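Local coordinates for protein UDP-galactopyranose mutase (Deinococcus radiodurans, PDB 3HDQ) that binds FAD and UDP-galactopyranose and probably catalyses the interconversion of UDP-galactopyranose and UDP-galactofuranose, at residues H80-H85 and L277-E282; Y303-E308 and V323-R328. All coordinates share one frame; numbering follows the deposited sequence. Where two conformers were deposited one is given.

Interaction 1. Residues H80-H85 and L277-E282; sequences HPYGPH and LEFRHE. With FAD (flavin-adenine dinucleotide), chain L.
The carbonyl oxygen of Pro81 accepts a hydrogen bond from His281 NE2 (3.1 Å, N-H...O angle 155°) and also lies over one face of the Phe279 ring. It belongs to a type I beta turn, His80 to Gly83, in a loop of the Rossmann-like FAD-binding part, which meets the edge strand 274-284 of the mixed sheet. The imidazole of His281 approaches edge-on, its donor tilted 33° from the carbonyl plane of Pro81, while its CE1 faces the carbonyl oxygen of His80. With CG beside the backbone N (chi1 -53°), Phe279 sets its ring against the turn: Tyr82 CA stands over the ring face in a CH-pi contact, 3.8 Å from the centroid, and Phe279 CZ comes within 3.3 Å of Tyr82 O. The Tyr82 OH is hydrogen-bonded to His63 NE2. Beyond the turn, His85 makes two bonds back to the loop: its backbone N donates to His80 ND1 (2.9 Å), and its ring ND1 donates to Gly83 O (2.7 Å). The His85 ring lies over the flavin, FAD C5X facing the centre of the ring, and His85 NE2 shares a hydrogen bond of 3.1 Å with FAD O2'.

Interaction 2. Residues Y303-E308 and V323-R328; sequences YTRVSE and VYEYPR. With GDU (galactose-uridine-5'-diphosphate), chain K.
Arg305 sets CG between its backbone N and carbonyl carbon (chi1 55°) and then runs extended to NE, while Glu325 places CG beside its own N (chi1 -67°); the two chains converge in a salt bridge. Arg305 grips the carboxylate side-on: NE reaches Glu325 OE1 (2.7 Å) from above the carboxylate plane, and NH2 meets the syn lone pair of Glu325 OE2 at 3.1 Å. A water donating to Glu325 OE1 and Val323 O, and bonded to Ser307 OG, gives the carboxylate a further partner; Ser307 OG also bonds Thr294. Opposite this polar face of the antiparallel pair, Val306 CG1 sits over the centre of the Tyr324 ring, 3.4 Å from its centroid. Tyr324 in turn points its edge at the face of Tyr303, planes at 65°, and Tyr303 CB makes a CH-pi contact over the Tyr326 ring. Just before the strand, Thr304 N donates to Glu325 O (3.0 Å); within it Ser307 and Val323 exchange two backbone bonds. Arg305 NH1 donates a nearly straight bond to GDU O3B (2.9 Å), which joins phosphate to galactose; NH2 adds weak ones. Glu325, itself against the flavin, is second-shell to the substrate and probably orients Arg305 in this mutase's diphosphate site.

Overall arrangement
From the N terminus, the chain passes strand 78-79 and the loop 80-85, and interaction 1 closes only after 191 further residues, when strand 274-284 reaches that loop. Interaction 2 follows in series, neither nested nor crossed: strand 305-308 and strand 320-336 pair across a short connection that contains helix 309-313. The two contacts share the mixed sheet, in which strand 320-336 lies between 305-308 and 274-284; Glu278 N to Tyr326 O and Arg280 N to Tyr324 O are probable backbone hydrogen bonds joining them. Pro84 packs against Glu325 and Ser307, bringing the FAD-binding loop onto the polar side of the sheet, where flavin and substrate meet.

Interaction 1. Residues H80-H85 and L277-E282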
loop_
_atom_site.group_PDB
_atom_site.type_symbol
_atom_site.label_atom_id
_atom_site.label_comp_id
_atom_site.label_asym_id
_atom_site.label_seq_id
_atom_site.Cartn_x
_atom_site.Cartn_y
_atom_site.Cartn_z
ATOM N N HIS A 80 -9.931 -5.470 -6.331
ATOM C CA HIS A 80 -10.441 -5.551 -4.958
ATOM C C HIS A 80 -10.257 -6.972 -4.441
ATOM O O HIS A 80 -10.988 -7.884 -4.838
ATOM C CB HIS A 80 -11.920 -5.170 -4.895
ATOM C CG HIS A 80 -12.243 -3.873 -5.570
ATOM N ND1 HIS A 80 -13.535 -3.416 -5.725
ATOM C CD2 HIS A 80 -11.442 -2.942 -6.145
ATOM C CE1 HIS A 80 -13.517 -2.255 -6.358
ATOM N NE2 HIS A 80 -12.258 -1.945 -6.623
ATOM N N PRO A 81 -9.274 -7.175 -3.561
ATOM C CA PRO A 81 -9.006 -8.539 -3.084
ATOM C C PRO A 81 -10.231 -9.232 -2.474
ATOM O O PRO A 81 -10.291 -10.459 -2.547
ATOM C CB PRO A 81 -7.913 -8.345 -2.021
ATOM C CG PRO A 81 -7.251 -7.038 -2.399
ATOM C CD PRO A 81 -8.355 -6.180 -2.984
ATOM N N TYR A 82 -11.177 -8.483 -1.908
ATOM C CA TYR A 82 -12.326 -9.108 -1.228
ATOM C C TYR A 82 -13.650 -8.974 -1.975
ATOM O O TYR A 82 -14.717 -8.854 -1.354
ATOM C CB TYR A 82 -12.498 -8.559 0.194
ATOM C CG TYR A 82 -11.224 -8.574 0.995
ATOM C CD1 TYR A 82 -10.441 -7.428 1.113
ATOM C CD2 TYR A 82 -10.793 -9.732 1.630
ATOM C CE1 TYR A 82 -9.258 -7.436 1.832
ATOM C CE2 TYR A 82 -9.607 -9.752 2.366
ATOM C CZ TYR A 82 -8.840 -8.599 2.453
ATOM O OH TYR A 82 -7.664 -8.604 3.173
ATOM N N GLY A 83 -13.586 -8.995 -3.304
ATOM C CA GLY A 83 -14.788 -8.909 -4.111
ATOM C C GLY A 83 -15.094 -7.489 -4.541
ATOM O O GLY A 83 -14.613 -6.534 -3.940
ATOM N N PRO A 84 -15.918 -7.342 -5.577
ATOM C CA PRO A 84 -16.186 -6.029 -6.168
ATOM C C PRO A 84 -16.865 -5.099 -5.166
ATOM O O PRO A 84 -17.877 -5.474 -4.572
ATOM C CB PRO A 84 -17.161 -6.358 -7.296
ATOM C CG PRO A 84 -17.860 -7.609 -6.838
ATOM C CD PRO A 84 -16.839 -8.384 -6.066
ATOM N N HIS A 85 -16.309 -3.909 -4.973
ATOM C CA HIS A 85 -16.963 -2.877 -4.166
ATOM C C HIS A 85 -17.353 -1.651 -4.998
ATOM O O HIS A 85 -16.491 -0.885 -5.430
ATOM C CB HIS A 85 -16.070 -2.484 -2.993
ATOM C CG HIS A 85 -16.022 -3.523 -1.919
ATOM N ND1 HIS A 85 -15.608 -4.817 -2.157
ATOM C CD2 HIS A 85 -16.362 -3.471 -0.610
ATOM C CE1 HIS A 85 -15.693 -5.515 -1.040
ATOM N NE2 HIS A 85 -16.145 -4.721 -0.088
ATOM N N LEU A 277 -16.609 -16.045 2.254
ATOM C CA LEU A 277 -16.375 -16.192 0.818
ATOM C C LEU A 277 -14.961 -16.655 0.546
ATOM O O LEU A 277 -14.045 -16.353 1.302
ATOM C CB LEU A 277 -16.572 -14.859 0.091
ATOM C CG LEU A 277 -17.997 -14.331 0.102
ATOM C CD1 LEU A 277 -18.050 -12.896 -0.381
ATOM C CD2 LEU A 277 -18.887 -15.246 -0.731
ATOM N N GLU A 278 -14.788 -17.376 -0.555
ATOM C CA GLU A 278 -13.460 -17.634 -1.080
ATOM C C GLU A 278 -13.351 -16.979 -2.449
ATOM O O GLU A 278 -14.230 -17.136 -3.288
ATOM C CB GLU A 278 -13.182 -19.126 -1.177
ATOM C CG GLU A 278 -11.861 -19.442 -1.858
ATOM C CD GLU A 278 -11.746 -20.895 -2.267
ATOM O OE1 GLU A 278 -12.511 -21.726 -1.734
ATOM O OE2 GLU A 278 -10.896 -21.206 -3.124
ATOM N N PHE A 279 -12.273 -16.236 -2.664
ATOM C CA PHE A 279 -12.102 -15.485 -3.896
ATOM C C PHE A 279 -11.038 -16.117 -4.761
ATOM O O PHE A 279 -9.938 -16.381 -4.295
ATOM C CB PHE A 279 -11.695 -14.039 -3.589
ATOM C CG PHE A 279 -12.606 -13.341 -2.620
ATOM C CD1 PHE A 279 -12.291 -13.286 -1.271
ATOM C CD2 PHE A 279 -13.776 -12.748 -3.055
ATOM C CE1 PHE A 279 -13.119 -12.640 -0.371
ATOM C CE2 PHE A 279 -14.621 -12.100 -2.166
ATOM C CZ PHE A 279 -14.293 -12.043 -0.818
ATOM N N ARG A 280 -11.365 -16.369 -6.024
ATOM C CA ARG A 280 -10.357 -16.829 -6.954
ATOM C C ARG A 280 -10.094 -15.776 -8.026
ATOM O O ARG A 280 -10.940 -15.477 -8.875
ATOM C CB ARG A 280 -10.710 -18.200 -7.535
ATOM C CG ARG A 280 -10.415 -19.315 -6.547
ATOM C CD ARG A 280 -10.926 -20.659 -7.007
ATOM N NE ARG A 280 -11.286 -21.487 -5.860
ATOM C CZ ARG A 280 -11.752 -22.727 -5.945
ATOM N NH1 ARG A 280 -11.909 -23.302 -7.132
ATOM N NH2 ARG A 280 -12.056 -23.393 -4.841
ATOM N N HIS A 281 -8.901 -15.196 -7.952
ATOM C CA HIS A 281 -8.468 -14.136 -8.859
ATOM C C HIS A 281 -7.759 -14.687 -10.093
ATOM O O HIS A 281 -6.968 -15.626 -9.998
ATOM C CB HIS A 281 -7.541 -13.167 -8.115
ATOM C CG HIS A 281 -8.234 -12.376 -7.050
ATOM N ND1 HIS A 281 -8.843 -11.162 -7.299
ATOM C CD2 HIS A 281 -8.425 -12.631 -5.731
ATOM C CE1 HIS A 281 -9.377 -10.704 -6.178
ATOM N NE2 HIS A 281 -9.136 -11.577 -5.211
ATOM N N GLU A 282 -8.041 -14.103 -11.251
ATOM C CA GLU A 282 -7.383 -14.514 -12.493
ATOM C C GLU A 282 -7.027 -13.301 -13.336
ATOM O O GLU A 282 -7.724 -12.290 -13.317
ATOM C CB GLU A 282 -8.275 -15.461 -13.311
ATOM C CG GLU A 282 -8.502 -16.836 -12.669
ATOM C CD GLU A 282 -9.495 -17.707 -13.446
ATOM O OE1 GLU A 282 -9.677 -17.460 -14.663
ATOM O OE2 GLU A 282 -10.089 -18.636 -12.836
HETATM P PA FAD L . -15.037 -4.263 7.676
HETATM O O1A FAD L . -14.595 -3.884 6.388
HETATM O O2A FAD L . -15.301 -5.642 7.690
HETATM O O5B FAD L . -13.883 -3.924 8.649
HETATM C C5B FAD L . -13.801 -4.356 9.954
HETATM C C4B FAD L . -12.354 -4.571 10.254
HETATM O O4B FAD L . -12.197 -4.994 11.561
HETATM C C3B FAD L . -11.826 -5.688 9.388
HETATM O O3B FAD L . -10.840 -5.268 8.506
HETATM C C2B FAD L . -11.264 -6.673 10.357
HETATM O O2B FAD L . -10.051 -7.131 9.897
HETATM C C1B FAD L . -11.139 -5.873 11.620
HETATM N N9A FAD L . -11.144 -6.731 12.800
HETATM C C8A FAD L . -12.054 -7.638 13.175
HETATM N N7A FAD L . -11.683 -8.205 14.294
HETATM C C5A FAD L . -10.526 -7.679 14.664
HETATM C C6A FAD L . -9.682 -7.889 15.731
HETATM N N6A FAD L . -10.042 -8.633 16.720
HETATM N N1A FAD L . -8.537 -7.186 15.846
HETATM C C2A FAD L . -8.205 -6.283 14.901
HETATM N N3A FAD L . -9.033 -6.078 13.855
HETATM C C4A FAD L . -10.165 -6.764 13.724
HETATM N N1 FAD L . -20.838 -2.302 -0.228
HETATM C C2 FAD L . -21.248 -1.394 -1.120
HETATM O O2 FAD L . -21.675 -0.333 -0.777
HETATM N N3 FAD L . -21.160 -1.698 -2.419
HETATM C C4 FAD L . -20.664 -2.895 -2.815
HETATM O O4 FAD L . -20.581 -3.178 -3.962
HETATM C C4X FAD L . -20.273 -3.799 -1.897
HETATM N N5 FAD L . -19.797 -4.993 -2.304
HETATM C C5X FAD L . -19.401 -5.896 -1.385
HETATM C C6 FAD L . -18.906 -7.105 -1.810
HETATM C C7 FAD L . -18.498 -8.028 -0.889
HETATM C C7M FAD L . -17.972 -9.331 -1.328
HETATM C C8 FAD L . -18.568 -7.744 0.445
HETATM C C8M FAD L . -18.122 -8.784 1.402
HETATM C C9 FAD L . -19.058 -6.526 0.868
HETATM C C9A FAD L . -19.485 -5.593 -0.043
HETATM N N10 FAD L . -19.964 -4.379 0.355
HETATM C C10 FAD L . -20.360 -3.497 -0.586
HETATM C "C1'" FAD L . -20.183 -4.056 1.788
HETATM C "C2'" FAD L . -18.979 -3.431 2.455
HETATM O "O2'" FAD L . -17.974 -4.378 2.396
HETATM C "C3'" FAD L . -19.217 -3.082 3.920
HETATM O "O3'" FAD L . -20.156 -2.125 4.135
HETATM C "C4'" FAD L . -18.048 -2.354 4.477
HETATM O "O4'" FAD L . -16.958 -2.823 3.745
HETATM C "C5'" FAD L . -17.972 -2.656 5.944
HETATM O "O5'" FAD L . -17.243 -1.757 6.695
HETATM P P FAD L . -16.888 -2.128 8.159
HETATM O O1P FAD L . -15.949 -1.201 8.656
HETATM O O2P FAD L . -18.083 -2.034 8.909
HETATM O O3P FAD L . -16.358 -3.595 8.176
#

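Interaction 2. Residues Y303-E308 and V323-R328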
loop_
_atom_site.group_PDB
_atom_site.type_symbol
_atom_site.label_atom_id
_atom_site.label_comp_id
_atom_site.label_asym_id
_atom_site.label_seq_id
_atom_site.Cartn_x
_atom_site.Cartn_y
_atom_site.Cartn_z
ATOM N N TYR A 303 -19.508 -21.049 -8.213
ATOM C CA TYR A 303 -19.422 -19.618 -7.889
ATOM C C TYR A 303 -20.726 -18.869 -8.138
ATOM O O TYR A 303 -21.528 -19.244 -8.987
ATOM C CB TYR A 303 -18.263 -18.927 -8.628
ATOM C CG TYR A 303 -18.082 -19.329 -10.079
ATOM C CD1 TYR A 303 -18.795 -18.694 -11.097
ATOM C CD2 TYR A 303 -17.190 -20.341 -10.431
ATOM C CE1 TYR A 303 -18.621 -19.062 -12.425
ATOM C CE2 TYR A 303 -17.013 -20.718 -11.758
ATOM C CZ TYR A 303 -17.728 -20.072 -12.747
ATOM O OH TYR A 303 -17.552 -20.442 -14.061
ATOM N N THR A 304 -20.922 -17.798 -7.382
ATOM C CA THR A 304 -22.106 -16.967 -7.521
ATOM C C THR A 304 -21.953 -15.956 -8.650
ATOM O O THR A 304 -22.921 -15.651 -9.333
ATOM C CB THR A 304 -22.398 -16.196 -6.221
ATOM O OG1 THR A 304 -21.176 -15.641 -5.718
ATOM C CG2 THR A 304 -23.018 -17.118 -5.169
ATOM N N ARG A 305 -20.742 -15.428 -8.830
ATOM C CA ARG A 305 -20.517 -14.385 -9.825
ATOM C C ARG A 305 -19.045 -14.203 -10.211
ATOM O O ARG A 305 -18.142 -14.672 -9.508
ATOM C CB ARG A 305 -21.106 -13.053 -9.350
ATOM C CG ARG A 305 -20.602 -12.615 -8.001
ATOM C CD ARG A 305 -21.211 -11.299 -7.542
ATOM N NE ARG A 305 -20.716 -10.993 -6.204
ATOM C CZ ARG A 305 -21.324 -10.212 -5.319
ATOM N NH1 ARG A 305 -22.479 -9.616 -5.611
ATOM N NH2 ARG A 305 -20.769 -10.035 -4.128
ATOM N N VAL A 306 -18.834 -13.539 -11.346
ATOM C CA VAL A 306 -17.520 -13.101 -11.803
ATOM C C VAL A 306 -17.589 -11.615 -12.025
ATOM O O VAL A 306 -18.535 -11.124 -12.637
ATOM C CB VAL A 306 -17.153 -13.641 -13.199
ATOM C CG1 VAL A 306 -15.640 -13.869 -13.308
ATOM C CG2 VAL A 306 -17.948 -14.859 -13.550
ATOM N N SER A 307 -16.562 -10.905 -11.585
ATOM C CA SER A 307 -16.493 -9.472 -11.789
ATOM C C SER A 307 -15.188 -9.106 -12.476
ATOM O O SER A 307 -14.165 -9.781 -12.289
ATOM C CB SER A 307 -16.646 -8.728 -10.462
ATOM O OG SER A 307 -17.901 -9.030 -9.879
ATOM N N GLU A 308 -15.234 -8.044 -13.281
ATOM C CA GLU A 308 -14.071 -7.601 -14.057
ATOM C C GLU A 308 -13.760 -6.159 -13.701
ATOM O O GLU A 308 -14.506 -5.244 -14.049
ATOM C CB GLU A 308 -14.329 -7.730 -15.561
ATOM C CG GLU A 308 -13.124 -7.405 -16.426
ATOM C CD GLU A 308 -13.384 -7.651 -17.904
ATOM O OE1 GLU A 308 -12.404 -7.707 -18.679
ATOM O OE2 GLU A 308 -14.568 -7.784 -18.286
ATOM N N VAL A 323 -12.342 -11.682 -10.736
ATOM C CA VAL A 323 -12.484 -12.494 -9.538
ATOM C C VAL A 323 -13.773 -13.321 -9.564
ATOM O O VAL A 323 -14.848 -12.813 -9.909
ATOM C CB VAL A 323 -12.462 -11.630 -8.255
ATOM C CG1 VAL A 323 -13.665 -10.687 -8.217
ATOM C CG2 VAL A 323 -12.434 -12.523 -7.023
ATOM N N TYR A 324 -13.640 -14.595 -9.203
ATOM C CA TYR A 324 -14.764 -15.510 -8.983
ATOM C C TYR A 324 -14.994 -15.702 -7.481
ATOM O O TYR A 324 -14.062 -16.021 -6.747
ATOM C CB TYR A 324 -14.456 -16.874 -9.600
ATOM C CG TYR A 324 -14.375 -16.860 -11.115
ATOM C CD1 TYR A 324 -15.467 -17.224 -11.888
ATOM C CD2 TYR A 324 -13.203 -16.490 -11.767
ATOM C CE1 TYR A 324 -15.398 -17.216 -13.267
ATOM C CE2 TYR A 324 -13.122 -16.479 -13.154
ATOM C CZ TYR A 324 -14.225 -16.843 -13.896
ATOM O OH TYR A 324 -14.170 -16.831 -15.268
ATOM N N GLU A 325 -16.233 -15.519 -7.031
ATOM C CA GLU A 325 -16.571 -15.694 -5.621
ATOM C C GLU A 325 -17.261 -17.024 -5.314
ATOM O O GLU A 325 -18.308 -17.343 -5.879
ATOM C CB GLU A 325 -17.478 -14.567 -5.133
ATOM C CG GLU A 325 -16.853 -13.208 -5.092
ATOM C CD GLU A 325 -17.891 -12.135 -4.856
ATOM O OE1 GLU A 325 -18.093 -11.311 -5.768
ATOM O OE2 GLU A 325 -18.525 -12.133 -3.776
ATOM N N TYR A 326 -16.680 -17.776 -4.388
ATOM C CA TYR A 326 -17.301 -18.999 -3.888
ATOM C C TYR A 326 -17.793 -18.809 -2.445
ATOM O O TYR A 326 -17.001 -18.541 -1.546
ATOM C CB TYR A 326 -16.303 -20.158 -3.944
ATOM C CG TYR A 326 -15.738 -20.439 -5.323
ATOM C CD1 TYR A 326 -14.844 -19.557 -5.927
ATOM C CD2 TYR A 326 -16.086 -21.595 -6.017
ATOM C CE1 TYR A 326 -14.323 -19.815 -7.193
ATOM C CE2 TYR A 326 -15.568 -21.864 -7.285
ATOM C CZ TYR A 326 -14.686 -20.973 -7.867
ATOM O OH TYR A 326 -14.169 -21.238 -9.124
ATOM N N PRO A 327 -19.106 -18.947 -2.224
ATOM C CA PRO A 327 -19.699 -18.884 -0.878
ATOM C C PRO A 327 -19.096 -19.936 0.044
ATOM O O PRO A 327 -18.952 -21.087 -0.368
ATOM C CB PRO A 327 -21.173 -19.209 -1.125
ATOM C CG PRO A 327 -21.406 -18.847 -2.562
ATOM C CD PRO A 327 -20.114 -19.183 -3.267
ATOM N N ARG A 328 -18.748 -19.545 1.270
ATOM C CA ARG A 328 -18.179 -20.471 2.246
ATOM C C ARG A 328 -18.888 -20.376 3.600
ATOM O O ARG A 328 -19.216 -19.290 4.072
ATOM C CB ARG A 328 -16.681 -20.205 2.427
ATOM C CG ARG A 328 -15.832 -20.547 1.219
ATOM C CD ARG A 328 -15.728 -22.057 1.001
ATOM N NE ARG A 328 -15.033 -22.390 -0.246
ATOM C CZ ARG A 328 -15.618 -22.908 -1.325
ATOM N NH1 ARG A 328 -16.916 -23.165 -1.309
ATOM N NH2 ARG A 328 -14.910 -23.175 -2.424
HETATM N N1 GDU K . -30.040 -12.234 -5.323
HETATM C C2 GDU K . -30.293 -13.130 -6.159
HETATM N N3 GDU K . -30.056 -13.346 -7.382
HETATM C C4 GDU K . -29.327 -12.374 -7.956
HETATM C C5 GDU K . -28.924 -11.221 -7.116
HETATM C C6 GDU K . -29.296 -11.204 -5.820
HETATM O O2 GDU K . -31.038 -14.192 -5.581
HETATM O O4 GDU K . -28.980 -12.450 -9.133
HETATM C C1D GDU K . -30.433 -12.277 -3.944
HETATM C C2D GDU K . -29.575 -13.109 -2.961
HETATM O O2D GDU K . -30.324 -13.578 -1.846
HETATM C C3D GDU K . -28.533 -12.084 -2.566
HETATM C C4D GDU K . -29.457 -10.893 -2.316
HETATM O O4D GDU K . -30.478 -10.983 -3.314
HETATM O O3D GDU K . -27.809 -12.501 -1.411
HETATM C C5D GDU K . -28.782 -9.544 -2.122
HETATM O O5D GDU K . -28.132 -9.295 -3.382
HETATM P PA GDU K . -26.777 -8.459 -3.496
HETATM O O1A GDU K . -26.568 -8.122 -4.932
HETATM O O2A GDU K . -26.947 -7.214 -2.728
HETATM O O3A GDU K . -25.540 -9.343 -3.038
HETATM P PB GDU K . -24.210 -8.715 -2.453
HETATM O O1B GDU K . -23.419 -9.935 -2.161
HETATM O O2B GDU K . -24.325 -7.956 -1.183
HETATM O O3B GDU K . -23.365 -7.875 -3.529
HETATM C "C1'" GDU K . -22.309 -6.899 -3.417
HETATM C "C2'" GDU K . -22.935 -5.509 -3.178
HETATM C "C3'" GDU K . -24.046 -5.357 -4.243
HETATM C "C4'" GDU K . -23.356 -5.243 -5.635
HETATM C "C5'" GDU K . -22.396 -6.453 -5.812
HETATM C "C6'" GDU K . -21.434 -6.311 -7.026
HETATM O "O2'" GDU K . -23.401 -5.360 -1.824
HETATM O "O3'" GDU K . -24.851 -4.200 -3.920
HETATM O "O4'" GDU K . -22.641 -3.990 -5.677
HETATM O "O5'" GDU K . -21.598 -6.897 -4.679
HETATM O "O6'" GDU K . -21.894 -7.040 -8.189
HETATM O O HOH W 1 -17.080 -11.391 -8.367
#